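Long-range contacts in Cfl (PDB 7A9J), which ligates coronafacic acid, probably activating the carboxylate with ATP as an acyl-adenylate, as other members of the AMP-binding enzyme family do: residues M22-S27 and T88-L93; D208-T213 and I245-L250; I57-T62 and S168-Y173. The protein carries 1 engineered substitution. One frame throughout, in Å; residues are numbered along the deposited sequence.

Contact 1. Residues M22-S27 and T88-L93; sequences MNTFSS and TYYACL
T24 and F25, in the first turn of helix 24-34, pack against Y90 and L93 on helix 83-95. The tight part is largely apolar in its side chains, with two backbone carbonyls resting against ring carbons and no direct hydrogen bond between the segments. T24 turns its methyl inward: CG2 lies anti to the backbone N and ends 3.8 Å from L93 CD1, and the same methyl is 4.0 Å from Y90 CE1. F25 CB lies 4.1 Å from L93 CB, while the F25 ring reaches down to Y90 with CD1 3.8 Å from the carbonyl O of Y90. The Y90 ring points its edge at T24 O, which sits near the ring plane.

A single water adds a polar link at the Y90 end: it lies in the ring plane, 2.6 Å from Y90 OH, and donates to T24 O. The looser, partly exposed side holds N23 and S26, of which S26 points away from helix 83-95. N23 is the N-cap, and its OD1 accepts from S26 N at 2.8 Å along a fairly straight N-H path (162°). F247 of helix 240-251 touches T24, Y90 and L93, and I57 of helix 50-66 backs F25 and Y90. The arrangement is helix-on-helix packing within the large N-terminal domain of the AMP-binding enzyme fold, with an Asn N-cap starting the first helix.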
ATOM      1  N   MET A  22      -6.480  23.240  10.523  1.00 69.39           N
ATOM      2  CA  MET A  22      -6.412  23.233   9.064  1.00 47.63           C
ATOM      3  C   MET A  22      -6.784  21.878   8.512  1.00 51.30           C
ATOM      4  O   MET A  22      -6.014  20.907   8.647  1.00 46.08           O
ATOM      5  CB  MET A  22      -5.021  23.566   8.564  1.00 49.33           C
ATOM      6  CG  MET A  22      -4.547  24.910   8.943  1.00 64.43           C
ATOM      7  SD  MET A  22      -4.977  26.034   7.618  1.00 67.12           S
ATOM      8  CE  MET A  22      -3.947  25.430   6.293  1.00 44.70           C
ATOM      9  N   ASN A  23      -7.895  21.808   7.800  1.00 37.80           N
ATOM     10  CA  ASN A  23      -8.273  20.517   7.238  1.00 31.81           C
ATOM     11  C   ASN A  23      -7.538  20.270   5.911  1.00 30.04           C
ATOM     12  O   ASN A  23      -6.760  21.116   5.425  1.00 31.58           O
ATOM     13  CB  ASN A  23      -9.774  20.436   7.102  1.00 34.87           C
ATOM     14  CG  ASN A  23     -10.337  21.508   6.197  1.00 37.42           C
ATOM     15  OD1 ASN A  23      -9.740  21.900   5.170  1.00 36.80           O
ATOM     16  ND2 ASN A  23     -11.528  21.974   6.549  1.00 44.54           N
ATOM     17  N   THR A  24      -7.764  19.089   5.311  1.00 29.14           N
ATOM     18  CA  THR A  24      -6.948  18.679   4.159  1.00 24.26           C
ATOM     19  C   THR A  24      -7.136  19.652   2.978  1.00 29.70           C
ATOM     20  O   THR A  24      -6.173  20.061   2.326  1.00 28.80           O
ATOM     21  CB  THR A  24      -7.297  17.228   3.758  1.00 25.20           C
ATOM     22  OG1 THR A  24      -7.094  16.374   4.913  1.00 27.69           O
ATOM     23  CG2 THR A  24      -6.451  16.768   2.544  1.00 27.64           C
ATOM     24  N   PHE A  25      -8.382  19.995   2.642  1.00 29.27           N
ATOM     25  CA  PHE A  25      -8.535  20.944   1.543  1.00 31.26           C
ATOM     26  C   PHE A  25      -7.877  22.283   1.868  1.00 31.28           C
ATOM     27  O   PHE A  25      -7.183  22.868   1.018  1.00 30.91           O
ATOM     28  CB  PHE A  25     -10.013  21.186   1.172  1.00 28.40           C
ATOM     29  CG  PHE A  25     -10.148  22.311   0.181  1.00 26.56           C
ATOM     30  CD1 PHE A  25      -9.725  22.153  -1.138  1.00 29.33           C
ATOM     31  CD2 PHE A  25     -10.659  23.536   0.579  1.00 33.05           C
ATOM     32  CE1 PHE A  25      -9.760  23.242  -2.042  1.00 37.07           C
ATOM     33  CE2 PHE A  25     -10.723  24.613  -0.375  1.00 30.18           C
ATOM     34  CZ  PHE A  25     -10.302  24.413  -1.658  1.00 35.34           C
ATOM     35  N   SER A  26      -8.123  22.810   3.073  1.00 30.40           N
ATOM     36  CA  SER A  26      -7.627  24.162   3.308  1.00 34.76           C
ATOM     37  C   SER A  26      -6.103  24.171   3.365  1.00 32.67           C
ATOM     38  O   SER A  26      -5.476  25.171   3.015  1.00 34.12           O
ATOM     39  CB  SER A  26      -8.263  24.745   4.567  1.00 35.36           C
ATOM     40  OG  SER A  26      -7.740  24.085   5.700  1.00 53.34           O
ATOM     41  N   SER A  27      -5.480  23.050   3.760  0.59 31.08           N
ATOM     42  CA  SER A  27      -4.025  22.963   3.690  0.59 28.93           C
ATOM     43  C   SER A  27      -3.541  22.973   2.255  0.59 33.17           C
ATOM     44  O   SER A  27      -2.508  23.578   1.947  0.59 32.39           O
ATOM     45  CB  SER A  27      -3.533  21.678   4.393  0.59 28.81           C
ATOM     46  OG  SER A  27      -3.694  21.818   5.780  0.59 28.80           O
ATOM     47  N   THR A  88     -11.134  15.791  -7.790  1.00 26.95           N
ATOM     48  CA  THR A  88     -12.438  15.407  -7.257  1.00 28.36           C
ATOM     49  C   THR A  88     -12.344  15.104  -5.777  1.00 27.68           C
ATOM     50  O   THR A  88     -13.228  15.491  -5.018  1.00 29.17           O
ATOM     51  CB  THR A  88     -12.957  14.173  -8.012  1.00 30.79           C
ATOM     52  OG1 THR A  88     -13.226  14.566  -9.376  1.00 29.41           O
ATOM     53  CG2 THR A  88     -14.245  13.639  -7.379  1.00 30.96           C
ATOM     54  N   TYR A  89     -11.269  14.403  -5.339  1.00 29.42           N
ATOM     55  CA  TYR A  89     -11.097  14.228  -3.894  1.00 29.76           C
ATOM     56  C   TYR A  89     -11.120  15.578  -3.178  1.00 29.36           C
ATOM     57  O   TYR A  89     -11.814  15.744  -2.174  1.00 26.42           O
ATOM     58  CB  TYR A  89      -9.760  13.540  -3.562  1.00 25.77           C
ATOM     59  CG  TYR A  89      -9.603  12.144  -3.984  1.00 27.04           C
ATOM     60  CD1 TYR A  89     -10.696  11.263  -4.041  1.00 29.65           C
ATOM     61  CD2 TYR A  89      -8.339  11.666  -4.289  1.00 28.81           C
ATOM     62  CE1 TYR A  89     -10.504   9.903  -4.368  1.00 32.65           C
ATOM     63  CE2 TYR A  89      -8.139  10.327  -4.653  1.00 26.41           C
ATOM     64  CZ  TYR A  89      -9.218   9.450  -4.679  1.00 27.00           C
ATOM     65  OH  TYR A  89      -9.050   8.121  -5.007  1.00 27.97           O
ATOM     66  N   TYR A  90     -10.355  16.555  -3.676  1.00 26.29           N
ATOM     67  CA  TYR A  90     -10.315  17.828  -2.983  1.00 29.44           C
ATOM     68  C   TYR A  90     -11.641  18.582  -3.070  1.00 28.61           C
ATOM     69  O   TYR A  90     -12.018  19.311  -2.125  1.00 26.91           O
ATOM     70  CB  TYR A  90      -9.237  18.694  -3.591  1.00 30.83           C
ATOM     71  CG  TYR A  90      -7.876  18.372  -3.008  1.00 28.09           C
ATOM     72  CD1 TYR A  90      -7.627  18.588  -1.635  1.00 29.36           C
ATOM     73  CD2 TYR A  90      -6.831  17.966  -3.824  1.00 28.08           C
ATOM     74  CE1 TYR A  90      -6.331  18.371  -1.095  1.00 29.55           C
ATOM     75  CE2 TYR A  90      -5.550  17.751  -3.296  1.00 26.39           C
ATOM     76  CZ  TYR A  90      -5.327  17.973  -1.933  1.00 27.52           C
ATOM     77  OH  TYR A  90      -4.073  17.777  -1.414  1.00 28.08           O
ATOM     78  N   ALA A  91     -12.348  18.457  -4.194  1.00 29.86           N
ATOM     79  CA  ALA A  91     -13.658  19.107  -4.274  1.00 33.74           C
ATOM     80  C   ALA A  91     -14.647  18.528  -3.256  1.00 29.44           C
ATOM     81  O   ALA A  91     -15.447  19.293  -2.671  1.00 30.72           O
ATOM     82  CB  ALA A  91     -14.228  19.042  -5.703  1.00 33.44           C
ATOM     83  N   CYS A  92     -14.628  17.184  -3.060  1.00 29.82           N
ATOM     84  CA  CYS A  92     -15.480  16.553  -2.065  1.00 33.53           C
ATOM     85  C   CYS A  92     -15.139  17.067  -0.681  1.00 30.96           C
ATOM     86  O   CYS A  92     -16.023  17.453   0.099  1.00 32.27           O
ATOM     87  CB  CYS A  92     -15.274  15.034  -2.119  1.00 31.33           C
ATOM     88  SG  CYS A  92     -16.013  14.339  -3.605  1.00 34.71           S
ATOM     89  N   LEU A  93     -13.836  17.130  -0.398  1.00 27.64           N
ATOM     90  CA  LEU A  93     -13.371  17.656   0.887  1.00 34.65           C
ATOM     91  C   LEU A  93     -13.797  19.100   1.096  1.00 34.95           C
ATOM     92  O   LEU A  93     -14.200  19.480   2.205  1.00 30.80           O
ATOM     93  CB  LEU A  93     -11.841  17.556   0.949  1.00 26.53           C
ATOM     94  CG  LEU A  93     -11.352  16.095   1.181  1.00 26.78           C
ATOM     95  CD1 LEU A  93      -9.842  16.014   0.904  1.00 30.41           C
ATOM     96  CD2 LEU A  93     -11.660  15.584   2.564  1.00 31.84           C
TER
HETATM   97  O   HOH W   1      -3.866  18.407   1.135  1.00 34.83           O

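Contact 2. Residues D208-T213 and I245-L250; sequences DAVNLT and ITFAAL
V210 and A248 mark where the two helices come nearest, their CA atoms 5.4 Å apart. The short helical segments 208-213 and 245-250 approach to 8.5 Å between axes and cross steeply, with a signed angle of -71°, so contact is confined to about one turn of each. On one side V210 and T213, three residues apart, face across; on the other I245, F247 and A248 receive them.

V210 divides its two methyls between neighbouring residues. CG1, anti to the backbone N (169°), comes down on A248 and lies 3.7 Å from its CA. CG2 goes to F247 instead, 3.7 Å from CB, and also meets the edge of the phenyl ring near its plane; the two side chains run roughly perpendicular. F247 sets out toward helix 203-214, but its ring leads away from it, to Y90 and L93 of helix 83-95.

This crossing belongs to the AMP-binding domain, close to its acid pocket: the first turns of helix 240-251 carry P240, W241 and L244, all of which line the site of the bound indene carboxylic acid, and L244 is touched by A209, V210 and T213. The T213 side chain itself is about 7 Å from that ligand.

T213 separates its polar and apolar branches. CG2 rests 3.8 Å from I245 CA and 4.0 Å from A248 CB. OG1 turns back into its own helix and donates to A209 O at 2.7 Å. That oxygen also takes the backbone N-H of T213, the two donors arriving from opposite faces of the carbonyl plane, with the hydroxyl tilted 29° from it.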
ATOM      1  N   ASP A 208      -4.847  13.556  10.369  1.00 28.47           N
ATOM      2  CA  ASP A 208      -3.858  12.807  11.148  1.00 30.46           C
ATOM      3  C   ASP A 208      -3.195  11.721  10.296  1.00 29.00           C
ATOM      4  O   ASP A 208      -1.988  11.479  10.420  1.00 26.41           O
ATOM      5  CB  ASP A 208      -4.514  12.214  12.408  1.00 31.00           C
ATOM      6  CG  ASP A 208      -4.998  13.331  13.384  1.00 34.87           C
ATOM      7  OD1 ASP A 208      -4.391  14.433  13.356  1.00 39.95           O
ATOM      8  OD2 ASP A 208      -5.937  13.103  14.183  1.00 39.79           O
ATOM      9  N   ALA A 209      -3.951  11.107   9.370  1.00 26.99           N
ATOM     10  CA  ALA A 209      -3.360  10.111   8.486  1.00 27.18           C
ATOM     11  C   ALA A 209      -2.379  10.743   7.499  1.00 25.08           C
ATOM     12  O   ALA A 209      -1.348  10.140   7.149  1.00 27.05           O
ATOM     13  CB  ALA A 209      -4.459   9.370   7.736  1.00 28.07           C
ATOM     14  N   VAL A 210      -2.723  11.928   6.970  1.00 25.38           N
ATOM     15  CA  VAL A 210      -1.785  12.610   6.092  1.00 25.49           C
ATOM     16  C   VAL A 210      -0.533  13.007   6.864  1.00 23.83           C
ATOM     17  O   VAL A 210       0.597  12.918   6.341  1.00 25.29           O
ATOM     18  CB  VAL A 210      -2.470  13.854   5.457  1.00 24.14           C
ATOM     19  CG1 VAL A 210      -1.423  14.701   4.767  1.00 27.47           C
ATOM     20  CG2 VAL A 210      -3.514  13.333   4.395  1.00 27.37           C
ATOM     21  N   ASN A 211      -0.716  13.457   8.113  1.00 24.56           N
ATOM     22  CA  ASN A 211       0.429  13.827   8.955  1.00 27.87           C
ATOM     23  C   ASN A 211       1.351  12.617   9.217  1.00 26.94           C
ATOM     24  O   ASN A 211       2.588  12.774   9.178  1.00 26.80           O
ATOM     25  CB  ASN A 211      -0.034  14.405  10.291  1.00 29.27           C
ATOM     26  CG  ASN A 211      -0.558  15.844  10.165  1.00 31.15           C
ATOM     27  OD1 ASN A 211      -0.353  16.503   9.155  1.00 34.16           O
ATOM     28  ND2 ASN A 211      -1.240  16.315  11.201  1.00 39.46           N
ATOM     29  N   LEU A 212       0.779  11.426   9.405  1.00 28.19           N
ATOM     30  CA  LEU A 212       1.610  10.215   9.475  1.00 27.38           C
ATOM     31  C   LEU A 212       2.334  10.014   8.148  1.00 27.93           C
ATOM     32  O   LEU A 212       3.542   9.737   8.111  1.00 27.00           O
ATOM     33  CB  LEU A 212       0.774   8.968   9.765  1.00 25.88           C
ATOM     34  CG  LEU A 212       0.232   8.922  11.201  1.00 29.08           C
ATOM     35  CD1 LEU A 212      -0.919   7.927  11.287  1.00 32.39           C
ATOM     36  CD2 LEU A 212       1.403   8.505  12.186  1.00 29.85           C
ATOM     37  N   THR A 213       1.603  10.145   7.043  1.00 25.19           N
ATOM     38  CA  THR A 213       2.200   9.842   5.747  1.00 25.08           C
ATOM     39  C   THR A 213       3.314  10.830   5.398  1.00 22.42           C
ATOM     40  O   THR A 213       4.308  10.443   4.776  1.00 24.42           O
ATOM     41  CB  THR A 213       1.088   9.870   4.662  1.00 26.30           C
ATOM     42  OG1 THR A 213       0.044   8.961   5.119  1.00 26.30           O
ATOM     43  CG2 THR A 213       1.659   9.376   3.340  1.00 24.74           C
ATOM     44  N   ILE A 245      -0.679   9.462   0.240  1.00 23.90           N
ATOM     45  CA  ILE A 245       0.608   9.896  -0.313  1.00 20.20           C
ATOM     46  C   ILE A 245       0.414  11.149  -1.141  1.00 22.35           C
ATOM     47  O   ILE A 245       1.200  12.084  -1.040  1.00 23.18           O
ATOM     48  CB  ILE A 245       1.227   8.813  -1.205  1.00 21.06           C
ATOM     49  CG1 ILE A 245       1.771   7.683  -0.308  1.00 23.73           C
ATOM     50  CG2 ILE A 245       2.366   9.378  -2.041  1.00 24.39           C
ATOM     51  CD1 ILE A 245       2.071   6.402  -1.141  1.00 24.15           C
ATOM     52  N   THR A 246      -0.639  11.163  -1.938  1.00 22.01           N
ATOM     53  CA  THR A 246      -0.871  12.308  -2.829  1.00 23.81           C
ATOM     54  C   THR A 246      -1.177  13.583  -2.022  1.00 25.75           C
ATOM     55  O   THR A 246      -0.613  14.651  -2.287  1.00 25.15           O
ATOM     56  CB  THR A 246      -1.997  11.933  -3.798  1.00 24.08           C
ATOM     57  OG1 THR A 246      -1.602  10.790  -4.556  1.00 26.74           O
ATOM     58  CG2 THR A 246      -2.319  13.176  -4.794  1.00 26.97           C
ATOM     59  N   PHE A 247      -2.079  13.510  -1.037  1.00 22.66           N
ATOM     60  CA  PHE A 247      -2.348  14.660  -0.204  1.00 25.69           C
ATOM     61  C   PHE A 247      -1.077  15.116   0.505  1.00 26.10           C
ATOM     62  O   PHE A 247      -0.790  16.316   0.586  1.00 25.50           O
ATOM     63  CB  PHE A 247      -3.403  14.384   0.882  1.00 26.23           C
ATOM     64  CG  PHE A 247      -4.785  14.088   0.357  1.00 26.25           C
ATOM     65  CD1 PHE A 247      -5.308  14.745  -0.794  1.00 25.84           C
ATOM     66  CD2 PHE A 247      -5.622  13.289   1.086  1.00 26.51           C
ATOM     67  CE1 PHE A 247      -6.606  14.455  -1.207  1.00 31.00           C
ATOM     68  CE2 PHE A 247      -6.912  12.997   0.657  1.00 27.90           C
ATOM     69  CZ  PHE A 247      -7.434  13.617  -0.458  1.00 27.58           C
ATOM     70  N   ALA A 248      -0.313  14.156   1.036  1.00 27.70           N
ATOM     71  CA  ALA A 248       0.856  14.530   1.821  1.00 22.72           C
ATOM     72  C   ALA A 248       1.920  15.167   0.950  1.00 25.32           C
ATOM     73  O   ALA A 248       2.525  16.159   1.370  1.00 26.22           O
ATOM     74  CB  ALA A 248       1.444  13.267   2.532  1.00 23.57           C
ATOM     75  N   ALA A 249       2.143  14.627  -0.260  1.00 24.60           N
ATOM     76  CA  ALA A 249       3.146  15.195  -1.152  1.00 23.50           C
ATOM     77  C   ALA A 249       2.775  16.627  -1.547  1.00 25.73           C
ATOM     78  O   ALA A 249       3.597  17.526  -1.488  1.00 27.33           O
ATOM     79  CB  ALA A 249       3.281  14.390  -2.455  1.00 24.87           C
ATOM     80  N   LEU A 250       1.522  16.831  -1.952  1.00 25.88           N
ATOM     81  CA  LEU A 250       1.074  18.171  -2.341  1.00 25.96           C
ATOM     82  C   LEU A 250       1.179  19.138  -1.179  1.00 29.47           C
ATOM     83  O   LEU A 250       1.660  20.255  -1.363  1.00 29.05           O
ATOM     84  CB  LEU A 250      -0.356  18.109  -2.891  1.00 24.67           C
ATOM     85  CG  LEU A 250      -0.482  17.297  -4.184  1.00 26.04           C
ATOM     86  CD1 LEU A 250      -1.988  17.116  -4.557  1.00 28.57           C
ATOM     87  CD2 LEU A 250       0.245  18.024  -5.325  1.00 27.08           C
TER

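Contact 3. Residues I57-T62 and S168-Y173; sequences IQRIAT and SQPYDY
Q58 lies over the Y171 ring in a CH-pi contact, where helix 50-66 of the AMP-binding domain meets the irregular chain leaving helix 163-166. Q58 CB sits 3.8 Å from the ring centroid, and the extended side chain continues across the same face, its amide plane only 17° from the ring plane. With Y171 CG anti to the backbone N (chi1 -180°), the ring is carried across the helix to meet Q58. The backbone N of Y173 covers the opposite face, and T62 OG1 lies at the ring's edge, 3.3 Å from CD1.

Next to Q58, R59 lays its guanidinium over the backbone of the loop, with P170 CA 3.9 Å above the centre of one face. Beyond this first layer, I167 O accepts a hydrogen bond from R59 NH2 and K94 of helix 83-95 bonds to Y171 OH, so both long side chains are fixed at their far ends.

D172 closes the contact. Its backbone N donates to T62 OG1 at 3.2 Å, somewhat bent at 149°, while S174 OG bonds to the carboxylate. Water 3 spans the same two residues, 2.8 Å from T62 OG1 and donating to D172 OD1.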
ATOM      1  N   ILE A  57     -10.502  22.335  -8.908  1.00 30.32           N
ATOM      2  CA  ILE A  57     -11.187  21.885  -7.697  1.00 34.97           C
ATOM      3  C   ILE A  57     -12.378  22.772  -7.408  1.00 30.59           C
ATOM      4  O   ILE A  57     -13.476  22.293  -7.060  1.00 32.96           O
ATOM      5  CB  ILE A  57     -10.215  21.903  -6.503  1.00 30.04           C
ATOM      6  CG1 ILE A  57      -9.267  20.735  -6.632  1.00 28.36           C
ATOM      7  CG2 ILE A  57     -11.011  21.740  -5.190  1.00 31.66           C
ATOM      8  CD1 ILE A  57      -7.957  20.951  -5.846  1.00 30.65           C
ATOM      9  N   GLN A  58     -12.177  24.083  -7.528  1.00 31.85           N
ATOM     10  CA  GLN A  58     -13.268  25.020  -7.279  1.00 37.65           C
ATOM     11  C   GLN A  58     -14.414  24.825  -8.259  1.00 39.57           C
ATOM     12  O   GLN A  58     -15.581  24.865  -7.836  1.00 35.58           O
ATOM     13  CB  GLN A  58     -12.768  26.478  -7.305  1.00 38.14           C
ATOM     14  CG  GLN A  58     -11.837  26.725  -6.094  1.00 40.28           C
ATOM     15  CD  GLN A  58     -11.214  28.137  -6.147  1.00 39.76           C
ATOM     16  OE1 GLN A  58     -11.241  28.816  -7.170  1.00 46.82           O
ATOM     17  NE2 GLN A  58     -10.645  28.549  -5.041  1.00 44.50           N
ATOM     18  N   ARG A  59     -14.111  24.643  -9.574  1.00 34.12           N
ATOM     19  CA  ARG A  59     -15.174  24.424 -10.559  1.00 41.62           C
ATOM     20  C   ARG A  59     -15.952  23.130 -10.255  1.00 35.68           C
ATOM     21  O   ARG A  59     -17.207  23.118 -10.345  1.00 35.38           O
ATOM     22  CB  ARG A  59     -14.606  24.387 -11.979  1.00 33.47           C
ATOM     23  CG  ARG A  59     -14.214  25.762 -12.535  1.00 44.61           C
ATOM     24  CD  ARG A  59     -14.012  25.702 -14.047  1.00 43.30           C
ATOM     25  NE  ARG A  59     -13.970  27.077 -14.558  1.00 55.00           N
ATOM     26  CZ  ARG A  59     -14.741  27.583 -15.506  1.00 63.14           C
ATOM     27  NH1 ARG A  59     -14.566  28.851 -15.852  1.00 52.94           N
ATOM     28  NH2 ARG A  59     -15.655  26.844 -16.128  1.00 53.63           N
ATOM     29  N   ILE A  60     -15.237  22.072  -9.858  1.00 34.35           N
ATOM     30  CA  ILE A  60     -15.916  20.812  -9.548  1.00 32.90           C
ATOM     31  C   ILE A  60     -16.832  21.013  -8.347  1.00 33.67           C
ATOM     32  O   ILE A  60     -18.015  20.647  -8.381  1.00 33.35           O
ATOM     33  CB  ILE A  60     -14.923  19.657  -9.304  1.00 33.28           C
ATOM     34  CG1 ILE A  60     -14.084  19.331 -10.555  1.00 30.90           C
ATOM     35  CG2 ILE A  60     -15.730  18.389  -8.889  1.00 29.76           C
ATOM     36  CD1 ILE A  60     -12.725  18.587 -10.187  1.00 28.97           C
ATOM     37  N   ALA A  61     -16.324  21.674  -7.304  1.00 32.64           N
ATOM     38  CA  ALA A  61     -17.160  21.995  -6.147  1.00 37.81           C
ATOM     39  C   ALA A  61     -18.418  22.752  -6.543  1.00 42.31           C
ATOM     40  O   ALA A  61     -19.515  22.456  -6.040  1.00 39.25           O
ATOM     41  CB  ALA A  61     -16.375  22.798  -5.115  1.00 38.86           C
ATOM     42  N   THR A  62     -18.297  23.741  -7.445  1.00 38.35           N
ATOM     43  CA  THR A  62     -19.491  24.461  -7.841  1.00 41.77           C
ATOM     44  C   THR A  62     -20.447  23.563  -8.614  1.00 41.56           C
ATOM     45  O   THR A  62     -21.666  23.643  -8.414  1.00 38.34           O
ATOM     46  CB  THR A  62     -19.097  25.700  -8.651  1.00 39.24           C
ATOM     47  OG1 THR A  62     -18.384  26.597  -7.778  1.00 45.19           O
ATOM     48  CG2 THR A  62     -20.333  26.421  -9.194  1.00 47.31           C
ATOM     49  N   SER A 168     -18.505  23.136 -16.015  1.00 35.59           N
ATOM     50  CA  SER A 168     -18.851  24.144 -17.014  1.00 40.07           C
ATOM     51  C   SER A 168     -19.140  25.499 -16.381  1.00 46.92           C
ATOM     52  O   SER A 168     -19.004  26.513 -17.058  1.00 50.31           O
ATOM     53  CB  SER A 168     -20.023  23.646 -17.853  1.00 50.14           C
ATOM     54  OG  SER A 168     -21.166  23.484 -17.042  1.00 49.25           O
ATOM     55  N   GLN A 169     -19.489  25.550 -15.087  1.00 43.07           N
ATOM     56  CA  GLN A 169     -19.813  26.877 -14.568  1.00 56.99           C
ATOM     57  C   GLN A 169     -18.645  27.445 -13.779  1.00 53.53           C
ATOM     58  O   GLN A 169     -17.974  26.718 -13.049  1.00 47.42           O
ATOM     59  CB  GLN A 169     -21.049  26.838 -13.666  1.00 51.78           C
ATOM     60  CG  GLN A 169     -22.328  26.545 -14.422  1.00 63.32           C
ATOM     61  CD  GLN A 169     -22.655  27.602 -15.509  1.00 89.79           C
ATOM     62  OE1 GLN A 169     -22.475  27.356 -16.708  1.00 82.98           O
ATOM     63  NE2 GLN A 169     -23.159  28.769 -15.086  1.00 88.88           N
ATOM     64  N   PRO A 170     -18.395  28.756 -13.851  1.00 48.55           N
ATOM     65  CA  PRO A 170     -17.292  29.315 -13.075  1.00 47.97           C
ATOM     66  C   PRO A 170     -17.577  29.130 -11.592  1.00 44.83           C
ATOM     67  O   PRO A 170     -18.733  29.008 -11.171  1.00 54.95           O
ATOM     68  CB  PRO A 170     -17.283  30.810 -13.460  1.00 52.72           C
ATOM     69  CG  PRO A 170     -18.048  30.902 -14.691  1.00 63.85           C
ATOM     70  CD  PRO A 170     -19.054  29.770 -14.688  1.00 51.06           C
ATOM     71  N   TYR A 171     -16.506  29.150 -10.815  1.00 45.63           N
ATOM     72  CA  TYR A 171     -16.594  29.093  -9.361  1.00 50.75           C
ATOM     73  C   TYR A 171     -17.514  30.188  -8.846  1.00 47.13           C
ATOM     74  O   TYR A 171     -17.465  31.346  -9.312  1.00 46.11           O
ATOM     75  CB  TYR A 171     -15.207  29.260  -8.774  1.00 43.13           C
ATOM     76  CG  TYR A 171     -15.100  29.223  -7.270  1.00 47.90           C
ATOM     77  CD1 TYR A 171     -15.747  28.232  -6.534  1.00 40.44           C
ATOM     78  CD2 TYR A 171     -14.314  30.163  -6.571  1.00 51.46           C
ATOM     79  CE1 TYR A 171     -15.642  28.162  -5.140  1.00 44.96           C
ATOM     80  CE2 TYR A 171     -14.205  30.108  -5.169  1.00 49.92           C
ATOM     81  CZ  TYR A 171     -14.869  29.082  -4.467  1.00 45.41           C
ATOM     82  OH  TYR A 171     -14.778  28.956  -3.106  1.00 50.70           O
ATOM     83  N   ASP A 172     -18.388  29.825  -7.907  1.00 48.70           N
ATOM     84  CA  ASP A 172     -19.427  30.764  -7.470  1.00 53.92           C
ATOM     85  C   ASP A 172     -19.116  31.416  -6.135  1.00 51.65           C
ATOM     86  O   ASP A 172     -19.955  32.170  -5.627  1.00 55.89           O
ATOM     87  CB  ASP A 172     -20.805  30.092  -7.409  1.00 57.88           C
ATOM     88  CG  ASP A 172     -20.912  28.996  -6.347  1.00 61.16           C
ATOM     89  OD1 ASP A 172     -19.986  28.783  -5.537  1.00 55.10           O
ATOM     90  OD2 ASP A 172     -21.960  28.323  -6.339  1.00 67.58           O
ATOM     91  N   TYR A 173     -17.931  31.144  -5.577  1.00 51.42           N
ATOM     92  CA  TYR A 173     -17.415  31.733  -4.335  1.00 58.41           C
ATOM     93  C   TYR A 173     -18.314  31.462  -3.130  1.00 59.96           C
ATOM     94  O   TYR A 173     -18.206  32.153  -2.114  1.00 60.03           O
ATOM     95  CB  TYR A 173     -17.164  33.249  -4.487  1.00 56.44           C
ATOM     96  CG  TYR A 173     -16.153  33.530  -5.574  1.00 51.66           C
ATOM     97  CD1 TYR A 173     -14.782  33.503  -5.309  1.00 56.66           C
ATOM     98  CD2 TYR A 173     -16.566  33.730  -6.884  1.00 62.33           C
ATOM     99  CE1 TYR A 173     -13.851  33.714  -6.330  1.00 62.49           C
ATOM    100  CE2 TYR A 173     -15.656  33.950  -7.901  1.00 72.93           C
ATOM    101  CZ  TYR A 173     -14.304  33.933  -7.621  1.00 68.71           C
ATOM    102  OH  TYR A 173     -13.424  34.156  -8.650  1.00 95.96           O
TER
HETATM  103  O   HOH W   2     -18.698  24.202 -12.648  1.00 42.81           O
HETATM  104  O   HOH W   3     -18.834  26.303  -5.027  1.00 51.53           O

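Overall arrangement
From the N terminus, residues 22-27 open contact 1, and the chain soon passes through 57-62, the first half of contact 3. Contact 1 closes at 88-93, after 60 intervening residues, while contact 3 is still open; it closes only at 168-173, so these two cross. Contact 2 follows in series, shutting a shorter loop of 31 residues between 208-213 and 245-250. Helix 83-95 lies in the middle: A91 packs on I60 of contact 3, while Y90 OH rests against L250 CD1 of contact 2. Contacts 2 and 3 do not meet. Together they run from a surface loop through buried helices toward the ligand pocket.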